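Local coordinates for carbohydrate binding module (Ruminococcus flavefaciens, PDB 4V1K), which probably binds plant cell-wall polysaccharide as a non-catalytic module of the cellulosomal family 9 glycoside hydrolase Cel9A, at residues R24-S29 and F122-V127; F33-S38 and I102-G107; V44-S49 and G59-S64; W73-E78 and G113-D118; I90-P95 and G108-G113. All blocks are in the same frame, centred on the assembly; numbering follows the deposited sequence.

Contact 1 of 5, residues R24-S29 and F122-V127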
# COMPACT_ATOMS: atom_id res chain seq x y z
N ARG A 24 -9.88 -5.58 5.98
CA ARG A 24 -9.24 -5.94 4.70
C ARG A 24 -8.27 -4.86 4.17
O ARG A 24 -7.67 -5.03 3.11
CB ARG A 24 -10.29 -6.30 3.64
CG ARG A 24 -10.93 -7.65 3.91
CD ARG A 24 -11.90 -8.06 2.85
NE ARG A 24 -12.39 -9.42 3.06
CZ ARG A 24 -13.67 -9.75 3.09
NH1 ARG A 24 -14.65 -8.81 2.98
NH2 ARG A 24 -13.98 -11.04 3.25
N MSE A 25 -8.12 -3.76 4.89
CA MSE A 25 -7.03 -2.80 4.58
C MSE A 25 -5.97 -2.84 5.67
O MSE A 25 -6.25 -2.69 6.87
CB MSE A 25 -7.54 -1.36 4.42
CG MSE A 25 -8.62 -1.24 3.36
SE MSE A 25 -8.95 0.56 2.69
CE MSE A 25 -7.60 0.60 1.28
N ILE A 26 -4.74 -3.03 5.24
CA ILE A 26 -3.60 -3.09 6.17
C ILE A 26 -2.83 -1.78 6.11
O ILE A 26 -2.40 -1.32 5.04
CB ILE A 26 -2.68 -4.26 5.88
CG1 ILE A 26 -3.48 -5.57 5.98
CG2 ILE A 26 -1.53 -4.25 6.87
CD1 ILE A 26 -2.96 -6.70 5.13
N GLY A 27 -2.73 -1.13 7.29
CA GLY A 27 -2.16 0.20 7.40
C GLY A 27 -0.69 0.26 7.81
O GLY A 27 -0.25 -0.55 8.63
N PHE A 28 0.02 1.25 7.24
CA PHE A 28 1.39 1.59 7.61
C PHE A 28 1.51 3.09 7.80
O PHE A 28 1.11 3.88 6.94
CB PHE A 28 2.39 1.10 6.57
CG PHE A 28 2.27 -0.35 6.28
CD1 PHE A 28 2.94 -1.28 7.09
CD2 PHE A 28 1.49 -0.81 5.23
CE1 PHE A 28 2.83 -2.63 6.85
CE2 PHE A 28 1.37 -2.17 5.00
CZ PHE A 28 2.04 -3.06 5.81
N SER A 29 1.99 3.50 8.97
CA SER A 29 2.15 4.91 9.29
C SER A 29 3.28 5.52 8.45
O SER A 29 4.39 4.97 8.37
CB SER A 29 2.45 5.12 10.80
OG SER A 29 1.43 4.57 11.65
N PHE A 122 0.22 -15.07 2.96
CA PHE A 122 1.39 -14.41 2.35
C PHE A 122 2.03 -13.47 3.35
O PHE A 122 1.44 -13.12 4.37
CB PHE A 122 0.99 -13.67 1.06
CG PHE A 122 0.08 -12.48 1.28
CD1 PHE A 122 -1.29 -12.65 1.40
CD2 PHE A 122 0.58 -11.20 1.35
CE1 PHE A 122 -2.13 -11.59 1.60
CE2 PHE A 122 -0.27 -10.11 1.55
CZ PHE A 122 -1.63 -10.30 1.67
N THR A 123 3.26 -13.06 3.04
CA THR A 123 4.00 -12.08 3.85
C THR A 123 4.26 -10.80 3.06
O THR A 123 4.65 -10.85 1.87
CB THR A 123 5.34 -12.67 4.34
OG1 THR A 123 5.10 -13.87 5.11
CG2 THR A 123 6.09 -11.68 5.24
N ILE A 124 4.00 -9.67 3.72
CA ILE A 124 4.42 -8.35 3.20
C ILE A 124 5.87 -8.17 3.62
O ILE A 124 6.19 -7.85 4.82
CB ILE A 124 3.51 -7.20 3.73
CG1 ILE A 124 2.06 -7.43 3.27
CG2 ILE A 124 4.01 -5.82 3.27
CD1 ILE A 124 1.06 -6.47 3.90
N ASP A 125 6.76 -8.36 2.66
CA ASP A 125 8.19 -8.26 2.93
C ASP A 125 8.70 -6.83 2.98
O ASP A 125 9.55 -6.50 3.83
CB ASP A 125 8.98 -9.05 1.89
CG ASP A 125 8.68 -10.55 1.93
OD1 ASP A 125 8.65 -11.16 3.02
OD2 ASP A 125 8.51 -11.13 0.85
N SER A 126 8.21 -5.99 2.07
CA SER A 126 8.55 -4.58 2.09
C SER A 126 7.47 -3.70 1.46
O SER A 126 6.66 -4.19 0.67
CB SER A 126 9.90 -4.35 1.41
OG SER A 126 9.90 -4.72 0.05
N VAL A 127 7.47 -2.42 1.85
CA VAL A 127 6.65 -1.39 1.24
C VAL A 127 7.63 -0.27 0.85
O VAL A 127 8.46 0.15 1.66
CB VAL A 127 5.53 -0.87 2.17
CG1 VAL A 127 4.69 0.17 1.42
CG2 VAL A 127 4.67 -2.03 2.69

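Contact 2 of 5, residues F33-S38 and I102-G107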
# COMPACT_ATOMS: atom_id res chain seq x y z
N PHE A 33 8.44 5.50 7.65
CA PHE A 33 9.34 5.63 6.49
C PHE A 33 10.40 6.72 6.66
O PHE A 33 11.46 6.64 6.06
CB PHE A 33 8.55 5.96 5.23
CG PHE A 33 7.63 4.87 4.75
CD1 PHE A 33 6.36 4.71 5.30
CD2 PHE A 33 8.03 4.00 3.74
CE1 PHE A 33 5.51 3.70 4.88
CE2 PHE A 33 7.17 3.02 3.28
CZ PHE A 33 5.92 2.85 3.85
N GLY A 34 10.09 7.77 7.42
CA GLY A 34 11.01 8.90 7.59
C GLY A 34 10.89 9.98 6.52
O GLY A 34 11.78 10.81 6.40
N ILE A 35 9.79 9.93 5.77
CA ILE A 35 9.46 10.88 4.70
C ILE A 35 9.22 12.30 5.22
O ILE A 35 8.57 12.49 6.25
CB ILE A 35 8.27 10.37 3.83
CG1 ILE A 35 8.01 11.28 2.63
CG2 ILE A 35 7.00 10.19 4.63
CD1 ILE A 35 7.13 10.64 1.58
N SER A 36 9.75 13.29 4.48
CA SER A 36 9.51 14.70 4.76
C SER A 36 8.23 15.19 4.06
O SER A 36 7.85 14.70 2.99
CB SER A 36 10.70 15.55 4.25
OG SER A 36 10.39 16.95 4.21
N SER A 37 7.58 16.18 4.63
CA SER A 37 6.37 16.74 4.02
C SER A 37 6.70 17.56 2.75
O SER A 37 5.81 17.92 2.01
CB SER A 37 5.61 17.57 5.05
OG SER A 37 6.37 18.69 5.47
N SER A 38 7.98 17.82 2.48
CA SER A 38 8.38 18.47 1.20
C SER A 38 8.32 17.52 -0.00
O SER A 38 8.32 17.96 -1.14
CB SER A 38 9.79 19.05 1.30
OG SER A 38 10.76 18.03 1.44
N ILE A 102 -1.50 14.16 -0.06
CA ILE A 102 -1.18 13.11 0.95
C ILE A 102 -0.73 13.75 2.28
O ILE A 102 0.14 14.68 2.29
CB ILE A 102 -0.14 12.08 0.42
CG1 ILE A 102 -0.80 11.19 -0.64
CG2 ILE A 102 0.45 11.23 1.54
CD1 ILE A 102 0.11 10.23 -1.37
N GLN A 103 -1.27 13.20 3.37
CA GLN A 103 -0.92 13.65 4.71
C GLN A 103 0.05 12.65 5.33
O GLN A 103 -0.33 11.56 5.75
CB GLN A 103 -2.18 13.80 5.59
CG GLN A 103 -1.87 14.14 7.04
CD GLN A 103 -1.15 15.46 7.20
OE1 GLN A 103 0.03 15.56 6.89
NE2 GLN A 103 -1.85 16.48 7.74
N THR A 104 1.33 13.02 5.36
CA THR A 104 2.35 12.19 6.02
C THR A 104 2.54 12.47 7.51
O THR A 104 3.21 11.68 8.22
CB THR A 104 3.74 12.34 5.33
OG1 THR A 104 4.19 13.70 5.42
CG2 THR A 104 3.67 11.92 3.89
N GLN A 105 1.96 13.56 7.98
CA GLN A 105 2.11 14.00 9.37
C GLN A 105 0.93 13.58 10.25
O GLN A 105 -0.12 13.13 9.75
CB GLN A 105 2.20 15.53 9.39
CG GLN A 105 3.25 16.13 8.45
CD GLN A 105 3.43 17.62 8.63
OE1 GLN A 105 3.75 18.08 9.70
NE2 GLN A 105 3.23 18.37 7.56
N TYR A 106 1.12 13.73 11.56
CA TYR A 106 0.01 13.62 12.54
C TYR A 106 -0.67 12.24 12.52
O TYR A 106 -1.84 12.10 12.83
CB TYR A 106 -1.01 14.80 12.37
CG TYR A 106 -0.30 16.13 12.34
CD1 TYR A 106 0.47 16.55 13.43
CD2 TYR A 106 -0.36 16.97 11.22
CE1 TYR A 106 1.19 17.74 13.41
CE2 TYR A 106 0.34 18.18 11.19
CZ TYR A 106 1.11 18.57 12.28
OH TYR A 106 1.86 19.76 12.26
N GLY A 107 0.13 11.21 12.22
CA GLY A 107 -0.31 9.82 12.21
C GLY A 107 -0.87 9.34 10.86
O GLY A 107 -1.45 8.24 10.80
O HOH W 1 6.32 13.96 7.17

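Contact 3 of 5, residues V44-S49 and G59-S64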
# COMPACT_ATOMS: atom_id res chain seq x y z
N VAL A 44 3.67 3.68 -5.08
CA VAL A 44 3.80 2.79 -3.92
C VAL A 44 3.93 1.35 -4.42
O VAL A 44 3.16 0.94 -5.28
CB VAL A 44 2.58 2.89 -2.99
CG1 VAL A 44 2.76 2.03 -1.75
CG2 VAL A 44 2.34 4.32 -2.57
N GLN A 45 4.92 0.63 -3.91
CA GLN A 45 5.11 -0.78 -4.24
C GLN A 45 5.06 -1.63 -2.97
O GLN A 45 5.67 -1.28 -1.95
CB GLN A 45 6.45 -1.00 -4.94
CG GLN A 45 6.53 -0.32 -6.28
CD GLN A 45 7.76 -0.69 -7.08
OE1 GLN A 45 8.82 -0.93 -6.51
NE2 GLN A 45 7.63 -0.72 -8.42
N VAL A 46 4.30 -2.73 -3.05
CA VAL A 46 4.19 -3.69 -1.96
C VAL A 46 4.78 -5.02 -2.48
O VAL A 46 4.26 -5.62 -3.43
CB VAL A 46 2.75 -3.85 -1.48
CG1 VAL A 46 2.68 -4.88 -0.36
CG2 VAL A 46 2.21 -2.48 -1.00
N ASN A 47 5.86 -5.46 -1.84
CA ASN A 47 6.56 -6.70 -2.20
C ASN A 47 6.09 -7.82 -1.30
O ASN A 47 6.22 -7.72 -0.06
CB ASN A 47 8.07 -6.50 -2.13
CG ASN A 47 8.53 -5.45 -3.12
OD1 ASN A 47 8.41 -5.64 -4.32
ND2 ASN A 47 9.01 -4.34 -2.62
N ILE A 48 5.55 -8.86 -1.92
CA ILE A 48 4.99 -9.97 -1.15
C ILE A 48 5.58 -11.31 -1.55
O ILE A 48 6.09 -11.46 -2.67
CB ILE A 48 3.44 -10.04 -1.25
CG1 ILE A 48 2.96 -10.36 -2.67
CG2 ILE A 48 2.79 -8.77 -0.76
CD1 ILE A 48 1.47 -10.66 -2.78
N SER A 49 5.50 -12.27 -0.64
CA SER A 49 5.97 -13.62 -0.88
C SER A 49 5.12 -14.65 -0.17
O SER A 49 4.36 -14.33 0.76
CB SER A 49 7.45 -13.73 -0.50
OG SER A 49 7.67 -13.65 0.89
N GLY A 59 -7.34 -5.59 -5.41
CA GLY A 59 -7.43 -4.67 -4.27
C GLY A 59 -7.27 -3.22 -4.68
O GLY A 59 -7.34 -2.90 -5.84
N GLN A 60 -7.10 -2.35 -3.69
CA GLN A 60 -7.02 -0.91 -3.89
C GLN A 60 -6.19 -0.35 -2.76
O GLN A 60 -6.15 -0.92 -1.66
CB GLN A 60 -8.40 -0.25 -3.76
CG GLN A 60 -9.22 -0.21 -4.97
CD GLN A 60 -10.58 0.36 -4.76
OE1 GLN A 60 -11.46 -0.35 -4.33
NE2 GLN A 60 -10.79 1.62 -5.12
N PHE A 61 -5.56 0.80 -3.04
CA PHE A 61 -4.84 1.56 -2.01
C PHE A 61 -5.66 2.76 -1.56
O PHE A 61 -6.42 3.37 -2.33
CB PHE A 61 -3.48 2.07 -2.51
CG PHE A 61 -2.45 0.98 -2.73
CD1 PHE A 61 -2.58 0.06 -3.77
CD2 PHE A 61 -1.36 0.87 -1.91
CE1 PHE A 61 -1.64 -0.93 -3.97
CE2 PHE A 61 -0.40 -0.10 -2.11
CZ PHE A 61 -0.53 -1.02 -3.15
N GLY A 62 -5.49 3.11 -0.27
CA GLY A 62 -6.01 4.36 0.26
C GLY A 62 -4.95 5.11 1.05
O GLY A 62 -3.96 4.53 1.48
N THR A 63 -5.19 6.40 1.26
CA THR A 63 -4.26 7.23 2.02
C THR A 63 -4.97 8.33 2.79
O THR A 63 -5.97 8.92 2.35
CB THR A 63 -3.18 7.85 1.09
OG1 THR A 63 -2.25 8.65 1.83
CG2 THR A 63 -3.83 8.70 -0.01
N SER A 64 -4.39 8.65 3.96
CA SER A 64 -4.70 9.91 4.62
C SER A 64 -4.38 11.10 3.69
O SER A 64 -3.37 11.07 2.99
CB SER A 64 -3.88 10.07 5.91
OG SER A 64 -4.17 9.01 6.83

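Contact 4 of 5, residues W73-E78 and G113-D118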
# COMPACT_ATOMS: atom_id res chain seq x y z
N TRP A 73 -9.33 11.59 3.29
CA TRP A 73 -9.13 10.23 2.77
C TRP A 73 -9.29 10.22 1.27
O TRP A 73 -10.19 10.89 0.73
CB TRP A 73 -10.19 9.31 3.38
CG TRP A 73 -10.31 7.89 2.89
CD1 TRP A 73 -11.37 7.37 2.23
CD2 TRP A 73 -9.41 6.81 3.11
NE1 TRP A 73 -11.20 6.04 2.01
CE2 TRP A 73 -10.00 5.66 2.56
CE3 TRP A 73 -8.16 6.70 3.73
CZ2 TRP A 73 -9.37 4.40 2.62
CZ3 TRP A 73 -7.54 5.47 3.80
CH2 TRP A 73 -8.14 4.33 3.22
N ALA A 74 -8.42 9.45 0.59
CA ALA A 74 -8.55 9.23 -0.86
C ALA A 74 -8.14 7.80 -1.19
O ALA A 74 -7.28 7.23 -0.50
CB ALA A 74 -7.69 10.22 -1.65
N MSE A 75 -8.74 7.24 -2.24
CA MSE A 75 -8.40 5.91 -2.74
C MSE A 75 -8.06 5.95 -4.23
O MSE A 75 -8.64 6.75 -5.01
CB MSE A 75 -9.55 4.90 -2.54
CG MSE A 75 -9.72 4.67 -1.04
SE MSE A 75 -11.16 3.36 -0.71
CE MSE A 75 -10.70 1.90 -1.67
N GLY A 76 -7.13 5.07 -4.61
CA GLY A 76 -6.83 4.84 -5.99
C GLY A 76 -7.80 3.87 -6.66
O GLY A 76 -8.73 3.30 -6.01
N ASP A 77 -7.58 3.65 -7.96
CA ASP A 77 -8.41 2.72 -8.75
C ASP A 77 -8.17 1.26 -8.31
O ASP A 77 -7.11 0.93 -7.74
CB ASP A 77 -8.07 2.84 -10.23
CG ASP A 77 -8.53 4.13 -10.87
OD1 ASP A 77 -9.44 4.82 -10.33
OD2 ASP A 77 -7.98 4.44 -11.96
N GLU A 78 -9.12 0.39 -8.59
CA GLU A 78 -8.91 -1.05 -8.38
C GLU A 78 -7.77 -1.58 -9.24
O GLU A 78 -7.61 -1.22 -10.44
CB GLU A 78 -10.18 -1.84 -8.69
CG GLU A 78 -10.15 -3.28 -8.12
CD GLU A 78 -11.45 -4.05 -8.33
OE1 GLU A 78 -11.70 -4.50 -9.48
OE2 GLU A 78 -12.20 -4.22 -7.34
N GLY A 113 -5.21 -2.39 0.57
CA GLY A 113 -6.47 -3.13 0.60
C GLY A 113 -6.34 -4.44 -0.19
O GLY A 113 -5.87 -4.45 -1.34
N VAL A 114 -6.77 -5.53 0.43
CA VAL A 114 -6.78 -6.85 -0.21
C VAL A 114 -8.22 -7.33 -0.32
O VAL A 114 -8.82 -7.81 0.65
CB VAL A 114 -5.92 -7.90 0.58
CG1 VAL A 114 -5.83 -9.20 -0.21
CG2 VAL A 114 -4.52 -7.37 0.84
N TRP A 115 -8.81 -7.18 -1.51
CA TRP A 115 -10.19 -7.64 -1.71
C TRP A 115 -10.26 -9.15 -2.00
O TRP A 115 -11.25 -9.81 -1.66
CB TRP A 115 -10.85 -6.86 -2.84
CG TRP A 115 -10.88 -5.34 -2.77
CD1 TRP A 115 -11.12 -4.50 -3.84
CD2 TRP A 115 -10.69 -4.47 -1.63
NE1 TRP A 115 -11.09 -3.19 -3.45
CE2 TRP A 115 -10.82 -3.14 -2.10
CE3 TRP A 115 -10.39 -4.68 -0.27
CZ2 TRP A 115 -10.71 -2.01 -1.25
CZ3 TRP A 115 -10.28 -3.56 0.57
CH2 TRP A 115 -10.42 -2.24 0.06
N TRP A 116 -9.19 -9.68 -2.60
CA TRP A 116 -9.05 -11.11 -2.90
C TRP A 116 -7.61 -11.42 -3.15
O TRP A 116 -6.90 -10.59 -3.72
CB TRP A 116 -9.82 -11.49 -4.14
CG TRP A 116 -9.78 -12.96 -4.48
CD1 TRP A 116 -9.00 -13.57 -5.44
CD2 TRP A 116 -10.56 -14.00 -3.88
NE1 TRP A 116 -9.25 -14.92 -5.45
CE2 TRP A 116 -10.20 -15.20 -4.49
CE3 TRP A 116 -11.50 -14.02 -2.85
CZ2 TRP A 116 -10.79 -16.42 -4.14
CZ3 TRP A 116 -12.07 -15.24 -2.49
CH2 TRP A 116 -11.72 -16.42 -3.14
N ILE A 117 -7.15 -12.59 -2.74
CA ILE A 117 -5.86 -13.09 -3.21
C ILE A 117 -5.99 -14.61 -3.30
O ILE A 117 -6.56 -15.24 -2.40
CB ILE A 117 -4.68 -12.59 -2.32
CG1 ILE A 117 -3.32 -12.97 -2.93
CG2 ILE A 117 -4.83 -13.08 -0.89
CD1 ILE A 117 -2.14 -12.20 -2.39
N ASP A 118 -5.48 -15.21 -4.38
CA ASP A 118 -5.67 -16.64 -4.64
C ASP A 118 -4.94 -17.47 -3.56
O ASP A 118 -5.52 -18.33 -2.95
CB ASP A 118 -5.16 -17.01 -6.02
CG ASP A 118 -6.14 -16.69 -7.16
OD1 ASP A 118 -7.38 -16.66 -6.96
OD2 ASP A 118 -5.64 -16.49 -8.31

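Contact 5 of 5, residues I90-P95 and G108-G113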
# COMPACT_ATOMS: atom_id res chain seq x y z
N ILE A 90 3.16 -5.59 -6.08
CA ILE A 90 1.95 -4.88 -6.45
C ILE A 90 2.28 -3.39 -6.44
O ILE A 90 2.79 -2.85 -5.46
CB ILE A 90 0.83 -5.17 -5.45
CG1 ILE A 90 0.47 -6.66 -5.48
CG2 ILE A 90 -0.39 -4.32 -5.76
CD1 ILE A 90 0.05 -7.21 -4.13
N THR A 91 2.01 -2.74 -7.56
CA THR A 91 2.37 -1.34 -7.79
C THR A 91 1.12 -0.46 -7.94
O THR A 91 0.21 -0.79 -8.75
CB THR A 91 3.23 -1.23 -9.06
OG1 THR A 91 4.41 -2.03 -8.91
CG2 THR A 91 3.63 0.22 -9.32
N TRP A 92 1.11 0.65 -7.18
CA TRP A 92 0.14 1.75 -7.38
C TRP A 92 0.83 3.02 -7.87
O TRP A 92 1.66 3.58 -7.19
CB TRP A 92 -0.57 2.03 -6.07
CG TRP A 92 -1.61 3.12 -6.13
CD1 TRP A 92 -2.46 3.37 -7.16
CD2 TRP A 92 -1.91 4.10 -5.12
NE1 TRP A 92 -3.27 4.43 -6.87
CE2 TRP A 92 -2.96 4.90 -5.63
CE3 TRP A 92 -1.41 4.37 -3.84
CZ2 TRP A 92 -3.53 5.95 -4.91
CZ3 TRP A 92 -1.97 5.44 -3.11
CH2 TRP A 92 -3.02 6.22 -3.66
N LYS A 93 0.48 3.44 -9.08
CA LYS A 93 0.93 4.72 -9.63
C LYS A 93 -0.03 5.79 -9.10
O LYS A 93 -1.23 5.78 -9.41
CB LYS A 93 0.97 4.69 -11.18
CG LYS A 93 1.89 3.57 -11.69
CD LYS A 93 2.18 3.59 -13.17
CE LYS A 93 3.29 2.58 -13.46
NZ LYS A 93 3.65 2.53 -14.90
N VAL A 94 0.49 6.67 -8.24
CA VAL A 94 -0.34 7.61 -7.51
C VAL A 94 -0.76 8.76 -8.43
O VAL A 94 0.10 9.43 -8.99
CB VAL A 94 0.39 8.15 -6.27
CG1 VAL A 94 -0.51 9.05 -5.48
CG2 VAL A 94 0.88 6.99 -5.38
N PRO A 95 -2.08 9.01 -8.57
CA PRO A 95 -2.48 10.16 -9.37
C PRO A 95 -2.01 11.50 -8.79
O PRO A 95 -1.95 11.66 -7.58
CB PRO A 95 -4.02 10.10 -9.35
CG PRO A 95 -4.41 8.83 -8.77
CD PRO A 95 -3.24 8.30 -8.01
N GLY A 108 -0.75 10.15 9.79
CA GLY A 108 -1.22 9.72 8.48
C GLY A 108 -0.68 8.35 8.08
O GLY A 108 0.48 8.01 8.40
N GLU A 109 -1.49 7.62 7.32
CA GLU A 109 -1.18 6.26 6.89
C GLU A 109 -1.40 6.04 5.38
O GLU A 109 -2.31 6.63 4.78
CB GLU A 109 -2.08 5.23 7.62
CG GLU A 109 -1.85 5.15 9.12
CD GLU A 109 -2.65 4.09 9.84
OE1 GLU A 109 -3.26 3.23 9.18
OE2 GLU A 109 -2.60 4.10 11.09
N ILE A 110 -0.63 5.08 4.84
CA ILE A 110 -0.93 4.41 3.60
C ILE A 110 -1.57 3.07 3.93
O ILE A 110 -1.12 2.35 4.84
CB ILE A 110 0.36 4.26 2.71
CG1 ILE A 110 0.06 3.63 1.36
CG2 ILE A 110 1.46 3.44 3.41
CD1 ILE A 110 -0.72 4.50 0.42
N LYS A 111 -2.64 2.75 3.20
CA LYS A 111 -3.44 1.52 3.45
C LYS A 111 -3.47 0.63 2.19
O LYS A 111 -3.76 1.10 1.08
CB LYS A 111 -4.85 1.88 3.91
CG LYS A 111 -4.87 2.68 5.21
CD LYS A 111 -5.84 2.14 6.23
CE LYS A 111 -5.90 3.04 7.44
NZ LYS A 111 -5.99 2.21 8.67
N PHE A 112 -3.12 -0.64 2.38
CA PHE A 112 -3.05 -1.67 1.33
C PHE A 112 -4.27 -2.57 1.48
O PHE A 112 -4.38 -3.35 2.44
CB PHE A 112 -1.74 -2.46 1.51
CG PHE A 112 -1.60 -3.69 0.64
CD1 PHE A 112 -1.63 -3.59 -0.74
CD2 PHE A 112 -1.36 -4.93 1.22
CE1 PHE A 112 -1.44 -4.72 -1.53
CE2 PHE A 112 -1.19 -6.05 0.44
CZ PHE A 112 -1.23 -5.94 -0.93
N GLY A 113 -5.21 -2.39 0.57
CA GLY A 113 -6.47 -3.13 0.60
C GLY A 113 -6.34 -4.44 -0.19
O GLY A 113 -5.87 -4.45 -1.34

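Contact 1 of 5, residues R24-S29 and F122-V127
Phe28 fits into an angular hollow between Ile124 and Val127, across the hydrophobic interior of an antiparallel beta sandwich. Strand 25-29 belongs to one sheet and strand 121-131 to the other; the two short segments pass 10.6 Å apart at 46°, so side chains alone bridge the gap. Ile124 fills one wall of the hollow, coming from the direction opposite to Phe28 and meeting the ring at its edge, near its plane, Ile124 CD1 to Phe28 CZ 4.0 Å. Beside the phenylalanine, Ile26 adds a smaller bump; its CD1 ends 4.2 Å from Ile124 CD1, a less certain touch because Ile26 is modelled in two conformers. Two residues three apart in sequence can both face inward because a classic beta bulge, Asp125 and Ser126 opposite Asn47, lies between them. Ile124 also rests on Phe112 and Val46, while Phe33 packs against Val127. Val127 covers one face of the ring: its CG2 sits 4.2 Å from the Phe28 ring centroid and 17° off the normal, a CH-pi contact displaced toward the rim. The valine holds this branch anti to its carbonyl carbon (its CG1 has chi1 -178°), which carries CG2 across to the aromatic, 4.0 Å from Phe28 CE2.

Contact 2 of 5, residues F33-S38 and I102-G107
Ile35 and Thr104 meet at about a right angle where two loops close one end of the beta sandwich, the loop between strands 25-29 and 41-49 and the one leading into strand 109-114. Neither segment is helix or strand; they meet through methyl groups, a bridging water and a glutamine amide laid by a serine, with no direct hydrogen bond between them. The gamma branches do the touching: Ile35 CG2 lies 3.8 Å from Thr104 CG2. Thr104 has its hydroxyl between backbone N and carbonyl carbon (chi1 61°), which turns the methyl to the isoleucine and the oxygen to a water. That water donates to Ile35 O at 2.8 Å and is also 2.8 Å from Thr104 OG1, tying a backbone carbonyl of one loop to a side chain of the other. Tyr30 packs against Thr104, while Leu129, Leu131 and Tyr6 support Ile35 from the sandwich.

At the solvent-facing margin, Gln105 reaches over with an extended chain and lays its amide end alongside Ser37; Gln105 NE2 is 3.6 Å from Ser37 CB, a van der Waals approach. Each loop is also braced internally. Ser36 OG and Ser38 OG are hydrogen-bonded at 3.0 Å, which ties this part of the loop to itself. In the other loop Gln105 N donates to Gln103 OE1 at 3.0 Å with an N-H...O angle of 155°, the donor standing above the carbonyl plane, 43° out of it.

Contact 3 of 5, residues V44-S49 and G59-S64
Thr63 OG1 is gripped twice, donating to Ser64 O at 2.9 Å and hydrogen-bonded also to Tyr30 OH; it lies near the end of strand 55-64, two residues beyond Phe61, whose ring crosses the sandwich to Val44 and Val46. The donor is tilted 27° from the carbonyl plane of Ser64. In the interior the chemistry is wholly apolar. Phe61 presents one corner of its ring to both valines. Val46 CG2 meets that corner at the edge, 3.7 Å from Phe61 CE2 and 3.8 Å from Phe61 CZ, the two side chains running antiparallel, side by side. Val44 comes in aslant with its other branch, CG1 being 3.8 Å from Phe61 CE2. That branch is anti to the valine's own nitrogen (chi1 -176°), whereas in Val46 the one anti to the carbonyl carbon makes the touch. Phe61 is further enclosed by Trp92, nearly parallel to it at about 15°, by Phe112 and by Ile79. The centre of the contact lies about 2 Å from the centre of the chain: strand 41-49, bonded to strands 87-93 and 121-131, faces strand 55-64, which runs between strands 73-83 and 109-114 in the opposing sheet.

Contact 4 of 5, residues W73-E78 and G113-D118
Trp115 is met along its edge by Met75, a selenomethionine in this crystal, and by Glu78. The apolar part of the contact is the Met75 methyl, which approaches from the opposite direction and stops with CE 3.9 Å from Trp115 CZ2, in the indole plane; the bend of the chain at its last torsion (chi3 55°) swings the methyl to the ring. The polar part is looser. Glu78 sends an extended chain across at a slant, its CG anti to the backbone N (chi1 -164°), and brings OE2 to 3.7 Å from Trp115 CD1, with carboxylate and indole planes 67° apart. A negative oxygen at this edge would be favoured by the partly positive C-H beside the ring nitrogen. Trp115 NE1 itself is hydrogen-bonded to Gln60 OE1, which should hold the ring's rotation.

Trp115 and Trp116 together oppose Val58 in a classic beta bulge, where the chain turns a corner between strands 109-114 and 116-117 of this beta sandwich. Gly113 C lies 4.0 Å from the Trp115 ring plane, over one face.

A hydrogen bond steadies the neighbouring indole: Trp116 NE1 donates to Asp118 OD1 at 3.0 Å. Exposed Trp116 also touches a bound 2-hydroxybutane-1,4-diol, and such tryptophans commonly serve sugar binding in carbohydrate-binding modules, though no sugar is bound here.

Contact 5 of 5, residues I90-P95 and G108-G113
Trp92 and Ile110 lie alongside, pointing opposite ways, the indole offering its edge to the isoleucine: Ile110 CD1 lies near the ring plane, 3.9 Å from Trp92 CZ3. One face of the tryptophan carries Val94 CG2, 3.8 Å above the plane and toward the rim, and the opposite face is lined by Phe61. Phe112 is likewise met at its edge. Ile90 crosses it at about a right angle and, in the one of two deposited conformers described, puts CD1 3.7 Å from Phe112 CZ. The phenylalanine also has an aromatic neighbour in Tyr57, whose ring is turned only about 10° from it.

These residues lie inside a beta sandwich, where strand 87-93 is an outermost strand of the four-stranded antiparallel sheet and strand 109-114 belongs to the other. The bond from CA to CB of Phe112 does not aim at strand 87-93; with CG anti to the backbone N (chi1 171°), the end of the ring nevertheless comes to Ile90. Ile110 is backed on its own sheet by Phe28, and Ile90 on its own by Ile48.

Away from the core, on the outer side of strand 109-114, Lys111 NZ makes a salt bridge with Glu109 OE1 at 3.0 Å, approaching on the syn side of the carboxylate but 34° out of its plane.

Contacts 1, 3 and 5 form one core between the two sheets: each pairs a strand of one sheet with a strand of the other, without hydrogen bonds between its two segments, through edge and face packing of aromatic and aliphatic groups. Contacts 3 and 5, with centres only about 4 Å apart, share most, since strands 41-49 and 87-93 are neighbours, as are 55-64 and 109-114. Contact 1 adds strand 25-29, paired with 109-114. Contacts 2 and 4 are surface contacts, their centres about 22 Å apart. Contact 2 joins loops through a methyl contact, a water and polar side chains; contact 4, sharing Gly113 with contact 5, stays within one sheet and mixes indole, carboxylate and selenomethionine.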